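Local coordinates for Polyphosphate:AMP phosphotransferase (PDB 5O6M), which uses inorganic polyphosphate as phosphate donor to convert AMP to ADP and ADP to ATP, and also accepts other nucleoside mono- and diphosphates, at residues D18-A32 / I227-V239. The protein carries 1 engineered substitution. Sequence-based numbering, arbitrary orientation.
Sequences DPDDTSAFEGGKQAA and IPANKNWYRNWLV. With PO4 (phosphate ion), chain B; PO4 (phosphate ion), chain C.
The loop 18-28 and the first turn of helix 29-53 pack against one side of the start of helix 232-249, with Trp233, Tyr234 and Trp237 facing them. Lys29 lies across one face of the Trp233 indole. Its CA sits 3.8 Å from the centroid of the five-membered ring. The Lys29 chain is fully extended, with CG anti to the backbone N (chi1 179°), and runs past the ring so that NZ bonds O1 of the chain B phosphate at 3.1 Å. The same ion takes the backbone N of Trp233 through O2 (2.7 Å), beside the N-terminal end of helix 232-249; it probably comes from the crystallisation liquor. Phe25 turns an edge to the face of Trp237, its ring centroid 4.9 Å from that of the indole five-membered ring and the planes at 56°. Thr22 CA rests over the face of Tyr234, 3.6 Å from the ring centroid. The Tyr234 hydroxyl bonds that of Tyr4, near the N-terminus of the chain. Helix 232-249 follows strand 224-228, within this chain an outermost strand of the five-stranded parallel sheet of this P-loop-type kinase fold. At the strand end Pro228 CB packs on Asp21 O. Asn230 N makes a weak 3.4 Å bond to Pro19 O, while its side-chain OD1 accepts from Ser171 N. In the loop, Asp21 OD1 closes an Asx turn on Ser23 N and also takes Ser23 OG, at 2.6 Å, on its syn lone pair.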
# COMPACT_ATOMS: atom_id res chain seq x y z
N ASP D 18 1.23 -31.11 -26.73
CA ASP D 18 1.83 -30.65 -27.98
C ASP D 18 1.56 -29.17 -28.19
O ASP D 18 0.39 -28.77 -28.25
CB ASP D 18 1.26 -31.45 -29.15
CG ASP D 18 1.95 -31.13 -30.46
OD1 ASP D 18 3.19 -30.98 -30.48
OD2 ASP D 18 1.23 -31.02 -31.48
N PRO D 19 2.60 -28.33 -28.30
CA PRO D 19 2.36 -26.89 -28.50
C PRO D 19 1.53 -26.57 -29.74
O PRO D 19 0.94 -25.49 -29.80
CB PRO D 19 3.78 -26.32 -28.62
CG PRO D 19 4.65 -27.31 -27.90
CD PRO D 19 4.03 -28.65 -28.18
N ASP D 20 1.47 -27.46 -30.72
CA ASP D 20 0.71 -27.23 -31.95
C ASP D 20 -0.67 -27.85 -31.92
O ASP D 20 -1.40 -27.77 -32.92
CB ASP D 20 1.50 -27.75 -33.15
CG ASP D 20 2.60 -26.81 -33.57
OD1 ASP D 20 2.31 -25.60 -33.75
OD2 ASP D 20 3.76 -27.26 -33.70
N ASP D 21 -1.06 -28.48 -30.81
CA ASP D 21 -2.38 -29.07 -30.70
C ASP D 21 -3.47 -28.03 -30.91
O ASP D 21 -3.46 -26.97 -30.28
CB ASP D 21 -2.54 -29.74 -29.33
CG ASP D 21 -3.95 -30.26 -29.10
OD1 ASP D 21 -4.62 -30.63 -30.08
OD2 ASP D 21 -4.37 -30.29 -27.92
N THR D 22 -4.42 -28.34 -31.80
CA THR D 22 -5.62 -27.53 -31.99
C THR D 22 -6.87 -28.40 -31.99
O THR D 22 -7.92 -27.97 -32.48
CB THR D 22 -5.55 -26.72 -33.29
OG1 THR D 22 -5.43 -27.62 -34.40
CG2 THR D 22 -4.35 -25.79 -33.27
N SER D 23 -6.77 -29.62 -31.45
CA SER D 23 -7.82 -30.62 -31.58
C SER D 23 -9.12 -30.24 -30.89
O SER D 23 -10.14 -30.88 -31.15
CB SER D 23 -7.32 -31.96 -31.03
OG SER D 23 -6.85 -31.81 -29.70
N ALA D 24 -9.11 -29.22 -30.03
CA ALA D 24 -10.33 -28.84 -29.32
C ALA D 24 -11.27 -27.99 -30.17
O ALA D 24 -12.45 -27.87 -29.82
CB ALA D 24 -9.99 -28.10 -28.03
N PHE D 25 -10.77 -27.38 -31.25
CA PHE D 25 -11.59 -26.55 -32.13
C PHE D 25 -11.65 -27.17 -33.52
O PHE D 25 -10.61 -27.44 -34.13
CB PHE D 25 -11.06 -25.12 -32.21
CG PHE D 25 -11.94 -24.21 -33.02
CD1 PHE D 25 -13.14 -23.74 -32.51
CD2 PHE D 25 -11.58 -23.84 -34.31
CE1 PHE D 25 -13.96 -22.92 -33.26
CE2 PHE D 25 -12.39 -23.01 -35.06
CZ PHE D 25 -13.58 -22.55 -34.53
N GLU D 26 -12.87 -27.40 -34.00
CA GLU D 26 -13.12 -28.00 -35.32
C GLU D 26 -13.15 -26.91 -36.39
O GLU D 26 -14.20 -26.33 -36.69
CB GLU D 26 -14.42 -28.79 -35.32
CG GLU D 26 -14.43 -30.02 -34.45
CD GLU D 26 -15.63 -30.90 -34.73
OE1 GLU D 26 -16.42 -30.55 -35.64
OE2 GLU D 26 -15.79 -31.94 -34.06
N GLY D 27 -11.99 -26.62 -36.95
CA GLY D 27 -11.90 -25.59 -37.96
C GLY D 27 -10.48 -25.08 -38.07
O GLY D 27 -9.54 -25.66 -37.51
N GLY D 28 -10.34 -23.99 -38.80
CA GLY D 28 -9.04 -23.37 -38.96
C GLY D 28 -9.03 -21.98 -38.37
O GLY D 28 -9.94 -21.62 -37.61
N LYS D 29 -8.02 -21.17 -38.71
CA LYS D 29 -7.86 -19.87 -38.09
C LYS D 29 -9.13 -19.03 -38.19
O LYS D 29 -9.62 -18.50 -37.19
CB LYS D 29 -6.68 -19.14 -38.73
CG LYS D 29 -6.42 -17.75 -38.19
CD LYS D 29 -5.15 -17.17 -38.78
CE LYS D 29 -4.86 -15.78 -38.25
NZ LYS D 29 -3.56 -15.26 -38.76
N GLN D 30 -9.68 -18.91 -39.40
CA GLN D 30 -10.78 -17.98 -39.63
C GLN D 30 -12.03 -18.37 -38.86
O GLN D 30 -12.74 -17.50 -38.34
CB GLN D 30 -11.06 -17.86 -41.12
CG GLN D 30 -9.96 -17.12 -41.87
CD GLN D 30 -9.65 -15.77 -41.24
OE1 GLN D 30 -10.54 -15.07 -40.76
NE2 GLN D 30 -8.37 -15.41 -41.21
N ALA D 31 -12.34 -19.67 -38.80
CA ALA D 31 -13.51 -20.09 -38.03
C ALA D 31 -13.33 -19.83 -36.54
O ALA D 31 -14.31 -19.56 -35.83
CB ALA D 31 -13.81 -21.56 -38.29
N ALA D 32 -12.09 -19.92 -36.05
CA ALA D 32 -11.84 -19.65 -34.63
C ALA D 32 -12.02 -18.17 -34.31
O ALA D 32 -12.57 -17.82 -33.26
CB ALA D 32 -10.44 -20.11 -34.25
N ILE D 227 -2.00 -24.57 -22.26
CA ILE D 227 -2.62 -23.96 -23.43
C ILE D 227 -1.66 -24.12 -24.61
O ILE D 227 -0.58 -23.52 -24.61
CB ILE D 227 -2.95 -22.48 -23.19
CG1 ILE D 227 -3.83 -22.32 -21.94
CG2 ILE D 227 -3.62 -21.88 -24.43
CD1 ILE D 227 -5.17 -23.03 -22.04
N PRO D 228 -1.99 -24.95 -25.60
CA PRO D 228 -1.18 -24.95 -26.83
C PRO D 228 -1.15 -23.55 -27.41
O PRO D 228 -2.19 -23.02 -27.81
CB PRO D 228 -1.92 -25.93 -27.75
CG PRO D 228 -2.77 -26.76 -26.83
CD PRO D 228 -3.14 -25.86 -25.69
N ALA D 229 0.03 -22.93 -27.42
CA ALA D 229 0.13 -21.50 -27.68
C ALA D 229 1.03 -21.16 -28.86
O ALA D 229 1.37 -19.99 -29.05
CB ALA D 229 0.61 -20.77 -26.42
N ASN D 230 1.44 -22.15 -29.66
CA ASN D 230 2.18 -21.82 -30.87
C ASN D 230 1.32 -21.05 -31.87
O ASN D 230 1.85 -20.25 -32.65
CB ASN D 230 2.75 -23.08 -31.51
CG ASN D 230 4.10 -23.48 -30.93
OD1 ASN D 230 4.57 -22.89 -29.95
ND2 ASN D 230 4.73 -24.48 -31.53
N LYS D 231 0.01 -21.29 -31.87
CA LYS D 231 -0.93 -20.57 -32.74
C LYS D 231 -1.72 -19.59 -31.88
O LYS D 231 -2.51 -20.00 -31.02
CB LYS D 231 -1.86 -21.51 -33.50
CG LYS D 231 -1.19 -22.58 -34.34
CD LYS D 231 -2.26 -23.50 -34.94
CE LYS D 231 -1.69 -24.72 -35.63
NZ LYS D 231 -2.77 -25.69 -36.01
N ASN D 232 -1.52 -18.30 -32.13
CA ASN D 232 -2.19 -17.27 -31.35
C ASN D 232 -3.71 -17.41 -31.40
O ASN D 232 -4.39 -17.28 -30.37
CB ASN D 232 -1.78 -15.88 -31.84
CG ASN D 232 -0.35 -15.55 -31.50
OD1 ASN D 232 0.34 -16.35 -30.86
ND2 ASN D 232 0.11 -14.39 -31.93
N TRP D 233 -4.27 -17.66 -32.59
CA TRP D 233 -5.72 -17.75 -32.69
C TRP D 233 -6.27 -18.86 -31.81
O TRP D 233 -7.35 -18.71 -31.22
CB TRP D 233 -6.14 -17.96 -34.15
CG TRP D 233 -5.64 -19.23 -34.79
CD1 TRP D 233 -4.49 -19.38 -35.53
CD2 TRP D 233 -6.27 -20.51 -34.78
NE1 TRP D 233 -4.37 -20.68 -35.96
CE2 TRP D 233 -5.45 -21.39 -35.51
CE3 TRP D 233 -7.45 -21.00 -34.21
CZ2 TRP D 233 -5.78 -22.74 -35.69
CZ3 TRP D 233 -7.77 -22.34 -34.39
CH2 TRP D 233 -6.94 -23.19 -35.12
N TYR D 234 -5.54 -19.97 -31.69
CA TYR D 234 -6.02 -21.06 -30.85
C TYR D 234 -5.81 -20.74 -29.37
O TYR D 234 -6.71 -20.94 -28.55
CB TYR D 234 -5.31 -22.36 -31.21
CG TYR D 234 -5.90 -23.58 -30.53
CD1 TYR D 234 -7.14 -24.07 -30.93
CD2 TYR D 234 -5.24 -24.22 -29.51
CE1 TYR D 234 -7.70 -25.17 -30.31
CE2 TYR D 234 -5.79 -25.33 -28.89
CZ TYR D 234 -7.02 -25.80 -29.30
OH TYR D 234 -7.57 -26.90 -28.69
N ARG D 235 -4.62 -20.24 -29.03
CA ARG D 235 -4.37 -19.80 -27.66
C ARG D 235 -5.46 -18.85 -27.18
O ARG D 235 -6.07 -19.05 -26.13
CB ARG D 235 -2.99 -19.13 -27.58
CG ARG D 235 -2.65 -18.50 -26.25
CD ARG D 235 -1.54 -17.48 -26.42
NE ARG D 235 -2.03 -16.24 -27.02
CZ ARG D 235 -1.28 -15.38 -27.70
NH1 ARG D 235 0.00 -15.64 -27.90
NH2 ARG D 235 -1.82 -14.28 -28.20
N ASN D 236 -5.71 -17.79 -27.96
CA ASN D 236 -6.72 -16.81 -27.59
C ASN D 236 -8.11 -17.44 -27.49
O ASN D 236 -8.87 -17.13 -26.57
CB ASN D 236 -6.73 -15.65 -28.59
CG ASN D 236 -5.40 -14.92 -28.63
OD1 ASN D 236 -4.63 -14.94 -27.67
ND2 ASN D 236 -5.13 -14.27 -29.76
N TRP D 237 -8.46 -18.32 -28.44
CA TRP D 237 -9.78 -18.95 -28.39
C TRP D 237 -9.91 -19.86 -27.17
O TRP D 237 -10.92 -19.82 -26.46
CB TRP D 237 -10.06 -19.74 -29.66
CG TRP D 237 -11.34 -20.53 -29.55
CD1 TRP D 237 -12.60 -20.08 -29.78
CD2 TRP D 237 -11.47 -21.89 -29.11
NE1 TRP D 237 -13.52 -21.08 -29.54
CE2 TRP D 237 -12.85 -22.20 -29.12
CE3 TRP D 237 -10.57 -22.88 -28.72
CZ2 TRP D 237 -13.34 -23.45 -28.76
CZ3 TRP D 237 -11.06 -24.13 -28.36
CH2 TRP D 237 -12.44 -24.40 -28.38
N LEU D 238 -8.90 -20.70 -26.93
CA LEU D 238 -9.01 -21.68 -25.85
C LEU D 238 -9.06 -21.00 -24.49
O LEU D 238 -9.90 -21.35 -23.65
CB LEU D 238 -7.84 -22.67 -25.92
CG LEU D 238 -7.89 -23.79 -24.88
CD1 LEU D 238 -9.23 -24.50 -24.93
CD2 LEU D 238 -6.75 -24.76 -25.09
N VAL D 239 -8.18 -20.03 -24.26
CA VAL D 239 -8.22 -19.30 -23.00
C VAL D 239 -9.58 -18.63 -22.83
O VAL D 239 -10.17 -18.65 -21.74
CB VAL D 239 -7.07 -18.28 -22.92
CG1 VAL D 239 -7.28 -17.33 -21.74
CG2 VAL D 239 -5.73 -19.00 -22.78
P PO4 B . -1.52 -16.33 -35.47
O1 PO4 B . -1.65 -16.88 -36.87
O2 PO4 B . -2.67 -16.81 -34.63
O3 PO4 B . -1.53 -14.82 -35.52
O4 PO4 B . -0.22 -16.81 -34.86
P PO4 C . 0.65 -12.05 -30.15
O1 PO4 C . 1.40 -12.08 -31.45
O2 PO4 C . -0.78 -12.51 -30.37
O3 PO4 C . 0.63 -10.64 -29.61
O4 PO4 C . 1.32 -12.97 -29.15